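Local coordinates for sigma-54 interaction domain protein (Enterococcus faecalis, PDB 3GDW) that is of unknown function but is the mannose-type EIIA-like domain of a longer protein that probably binds ATP and DNA, at residues L102-M107 against E115-N120. Residues are numbered along the deposited sequence; the frame is centred on the assembly and turned at random.
Sequences LEAIRM and EDIYQN
Met107, a selenomethionine, meets Ile117 and Asn120 where two consecutive helices of the EIIA-like alpha/beta domain pack as an antiparallel helical hairpin. The short axes run at 155° and approach to 9.9 Å. Both helices also touch the parallel sheet: Ala104 and Ile117 each contact Leu67 of strand 66-70.

The contact between the segments is apolar. The side chains of Met107 and Ile117 lie alongside each other and point opposite ways. Near the root of Met107, CB lies 3.7 Å from Ile117 CG1. Its chain runs extended through chi2 and then bends at chi3 (-70°), which brings the methyl CE back over the isoleucine. Met107 CE stands 3.5 Å from Ile117 CG2, closer than usual for two carbons. The same branch CG2 lies 4.2 Å from Ala104 CA, at the point where the two backbones come nearest. Ile121, one turn beyond Ile117, continues the packing against both Ala104 and Met107.

The CB of Asn120 packs against the selenium. Met107 SE is 3.6 Å from Asn120 CB, while the amide turns back to its own helix.

Between the two segments there is no hydrogen bond, but just beyond them Glu103 OE1 bonds to Ser124 OG and so links the two helices. Asp116 OD2 forms a salt bridge with Arg112, in the connection between the helices. Asp116 O accepts both the backbone N and the side-chain amide of Asn120, from opposite faces of its carbonyl plane. This second bond fixes the amide's rotation: Asn120 ND2 lies 2.8 Å from Asp116 O, with an almost straight N-H...O angle of 178°.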
ATOM      1  N   LEU B 102      -8.237   5.976  -0.267  1.00 14.71           N
ATOM      2  CA  LEU B 102      -8.870   7.234   0.106  1.00 14.98           C
ATOM      3  C   LEU B 102      -9.441   7.970  -1.099  1.00 14.56           C
ATOM      4  O   LEU B 102     -10.598   8.369  -1.085  1.00 14.65           O
ATOM      5  CB  LEU B 102      -7.886   8.124   0.858  1.00 15.02           C
ATOM      6  CG  LEU B 102      -8.359   9.502   1.347  1.00 16.08           C
ATOM      7  CD1 LEU B 102      -9.575   9.329   2.218  1.00 17.81           C
ATOM      8  CD2 LEU B 102      -7.263  10.136   2.161  1.00 16.93           C
ATOM      9  N   GLU B 103      -8.622   8.148  -2.127  0.50 14.81           N
ATOM     10  CA  GLU B 103      -9.049   8.848  -3.339  0.50 14.79           C
ATOM     11  C   GLU B 103     -10.172   8.116  -4.085  0.50 14.59           C
ATOM     12  O   GLU B 103     -11.100   8.755  -4.579  0.50 14.13           O
ATOM     13  CB  GLU B 103      -7.826   9.175  -4.227  0.50 15.55           C
ATOM     14  CG  GLU B 103      -6.888  10.159  -3.498  0.50 17.51           C
ATOM     15  CD  GLU B 103      -5.560  10.481  -4.165  0.50 20.64           C
ATOM     16  OE1 GLU B 103      -4.760   9.568  -4.490  0.50 22.33           O
ATOM     17  OE2 GLU B 103      -5.283  11.687  -4.289  0.50 23.31           O
ATOM     18  N   ALA B 104     -10.110   6.784  -4.128  1.00 13.88           N
ATOM     19  CA  ALA B 104     -11.148   5.979  -4.781  1.00 14.30           C
ATOM     20  C   ALA B 104     -12.502   6.113  -4.077  1.00 14.66           C
ATOM     21  O   ALA B 104     -13.517   6.364  -4.708  1.00 15.11           O
ATOM     22  CB  ALA B 104     -10.737   4.523  -4.832  1.00 13.44           C
ATOM     23  N   ILE B 105     -12.503   5.943  -2.768  1.00 15.48           N
ATOM     24  CA  ILE B 105     -13.756   6.036  -1.998  1.00 16.51           C
ATOM     25  C   ILE B 105     -14.304   7.473  -2.049  1.00 16.15           C
ATOM     26  O   ILE B 105     -15.515   7.681  -2.233  1.00 16.49           O
ATOM     27  CB  ILE B 105     -13.536   5.541  -0.535  1.00 16.12           C
ATOM     28  CG1 ILE B 105     -13.087   4.066  -0.529  1.00 18.94           C
ATOM     29  CG2 ILE B 105     -14.781   5.704   0.304  1.00 16.75           C
ATOM     30  CD1 ILE B 105     -14.159   3.054  -0.879  1.00 22.10           C
ATOM     31  N   ARG B 106     -13.419   8.470  -1.931  1.00 16.57           N
ATOM     32  CA  ARG B 106     -13.886   9.866  -1.930  1.00 15.91           C
ATOM     33  C   ARG B 106     -14.634  10.153  -3.232  1.00 16.39           C
ATOM     34  O   ARG B 106     -15.802  10.633  -3.231  1.00 15.50           O
ATOM     35  CB  ARG B 106     -12.717  10.840  -1.759  1.00 16.56           C
ATOM     36  CG  ARG B 106     -13.155  12.296  -1.506  1.00 18.53           C
ATOM     37  CD  ARG B 106     -11.985  13.282  -1.443  1.00 21.77           C
ATOM     38  NE  ARG B 106     -10.822  12.875  -2.242  1.00 26.07           N
ATOM     39  CZ  ARG B 106     -10.690  13.053  -3.558  1.00 26.28           C
ATOM     40  NH1 ARG B 106     -11.660  13.636  -4.264  1.00 27.51           N
ATOM     41  NH2 ARG B 106      -9.583  12.645  -4.163  1.00 27.10           N
HETATM   42  N   MSE B 107     -13.978   9.835  -4.345  1.00 15.86           N
HETATM   43  CA  MSE B 107     -14.571  10.101  -5.650  1.00 16.65           C
HETATM   44  C   MSE B 107     -15.813   9.257  -5.904  1.00 16.54           C
HETATM   45  O   MSE B 107     -16.829   9.786  -6.392  1.00 16.84           O
HETATM   46  CB  MSE B 107     -13.542   9.909  -6.759  1.00 16.95           C
HETATM   47  CG  MSE B 107     -12.419  10.895  -6.659  1.00 18.57           C
HETATM   48 SE   MSE B 107     -11.152  10.751  -8.123  0.75 22.39          SE
HETATM   49  CE  MSE B 107     -10.289   9.080  -7.755  1.00 28.03           C
ATOM     50  N   GLU B 115     -14.310   5.678 -14.993  1.00 19.82           N
ATOM     51  CA  GLU B 115     -13.270   6.225 -15.858  1.00 20.65           C
ATOM     52  C   GLU B 115     -12.563   7.440 -15.256  1.00 19.73           C
ATOM     53  O   GLU B 115     -11.350   7.544 -15.348  1.00 19.89           O
ATOM     54  CB  GLU B 115     -13.846   6.562 -17.253  1.00 21.54           C
ATOM     55  CG  GLU B 115     -14.170   5.322 -18.101  1.00 26.00           C
ATOM     56  CD  GLU B 115     -15.478   4.603 -17.712  1.00 30.90           C
ATOM     57  OE1 GLU B 115     -15.545   3.369 -17.913  1.00 34.63           O
ATOM     58  OE2 GLU B 115     -16.434   5.239 -17.209  1.00 30.73           O
ATOM     59  N   ASP B 116     -13.339   8.333 -14.641  0.50 19.27           N
ATOM     60  CA  ASP B 116     -12.824   9.545 -13.994  0.50 18.71           C
ATOM     61  C   ASP B 116     -11.971   9.187 -12.774  0.50 18.65           C
ATOM     62  O   ASP B 116     -10.912   9.782 -12.546  0.50 18.47           O
ATOM     63  CB  ASP B 116     -14.007  10.456 -13.616  0.50 18.62           C
ATOM     64  CG  ASP B 116     -13.576  11.828 -13.122  0.50 17.98           C
ATOM     65  OD1 ASP B 116     -12.363  12.089 -13.017  0.50 18.09           O
ATOM     66  OD2 ASP B 116     -14.465  12.654 -12.827  0.50 17.55           O
ATOM     67  N   ILE B 117     -12.425   8.192 -12.009  1.00 18.80           N
ATOM     68  CA  ILE B 117     -11.709   7.692 -10.859  1.00 18.00           C
ATOM     69  C   ILE B 117     -10.407   7.022 -11.291  1.00 18.38           C
ATOM     70  O   ILE B 117      -9.346   7.281 -10.716  1.00 17.98           O
ATOM     71  CB  ILE B 117     -12.549   6.691 -10.009  1.00 17.59           C
ATOM     72  CG1 ILE B 117     -13.781   7.387  -9.398  1.00 16.48           C
ATOM     73  CG2 ILE B 117     -11.645   6.094  -8.904  1.00 15.23           C
ATOM     74  CD1 ILE B 117     -14.858   6.401  -8.820  1.00 13.83           C
ATOM     75  N   TYR B 118     -10.496   6.178 -12.318  1.00 19.34           N
ATOM     76  CA  TYR B 118      -9.335   5.448 -12.838  1.00 20.09           C
ATOM     77  C   TYR B 118      -8.247   6.410 -13.335  1.00 20.02           C
ATOM     78  O   TYR B 118      -7.053   6.183 -13.093  1.00 19.95           O
ATOM     79  CB  TYR B 118      -9.770   4.501 -13.970  1.00 20.69           C
ATOM     80  CG  TYR B 118      -8.676   3.532 -14.438  1.00 22.27           C
ATOM     81  CD1 TYR B 118      -8.480   2.322 -13.792  1.00 23.82           C
ATOM     82  CD2 TYR B 118      -7.873   3.822 -15.552  1.00 22.90           C
ATOM     83  CE1 TYR B 118      -7.498   1.422 -14.203  1.00 25.00           C
ATOM     84  CE2 TYR B 118      -6.880   2.927 -15.974  1.00 23.85           C
ATOM     85  CZ  TYR B 118      -6.711   1.730 -15.302  1.00 24.16           C
ATOM     86  OH  TYR B 118      -5.761   0.821 -15.690  1.00 24.57           O
ATOM     87  N   GLN B 119      -8.668   7.464 -14.030  1.00 19.81           N
ATOM     88  CA  GLN B 119      -7.741   8.483 -14.547  1.00 20.09           C
ATOM     89  C   GLN B 119      -7.076   9.226 -13.419  1.00 19.71           C
ATOM     90  O   GLN B 119      -5.868   9.400 -13.449  1.00 20.59           O
ATOM     91  CB  GLN B 119      -8.423   9.508 -15.482  1.00 20.02           C
ATOM     92  CG  GLN B 119      -7.421  10.627 -15.940  1.00 22.43           C
ATOM     93  CD  GLN B 119      -8.077  11.794 -16.675  1.00 26.70           C
ATOM     94  OE1 GLN B 119      -8.310  11.722 -17.880  1.00 29.26           O
ATOM     95  NE2 GLN B 119      -8.342  12.884 -15.960  1.00 27.30           N
ATOM     96  N   ASN B 120      -7.849   9.668 -12.426  1.00 19.98           N
ATOM     97  CA  ASN B 120      -7.257  10.394 -11.284  1.00 19.86           C
ATOM     98  C   ASN B 120      -6.291   9.541 -10.459  1.00 19.41           C
ATOM     99  O   ASN B 120      -5.277  10.037  -9.939  1.00 18.71           O
ATOM    100  CB  ASN B 120      -8.326  11.059 -10.404  1.00 20.28           C
ATOM    101  CG  ASN B 120      -8.864  12.359 -11.018  1.00 23.66           C
ATOM    102  OD1 ASN B 120      -8.371  13.446 -10.717  1.00 27.96           O
ATOM    103  ND2 ASN B 120      -9.861  12.250 -11.893  1.00 25.58           N
TER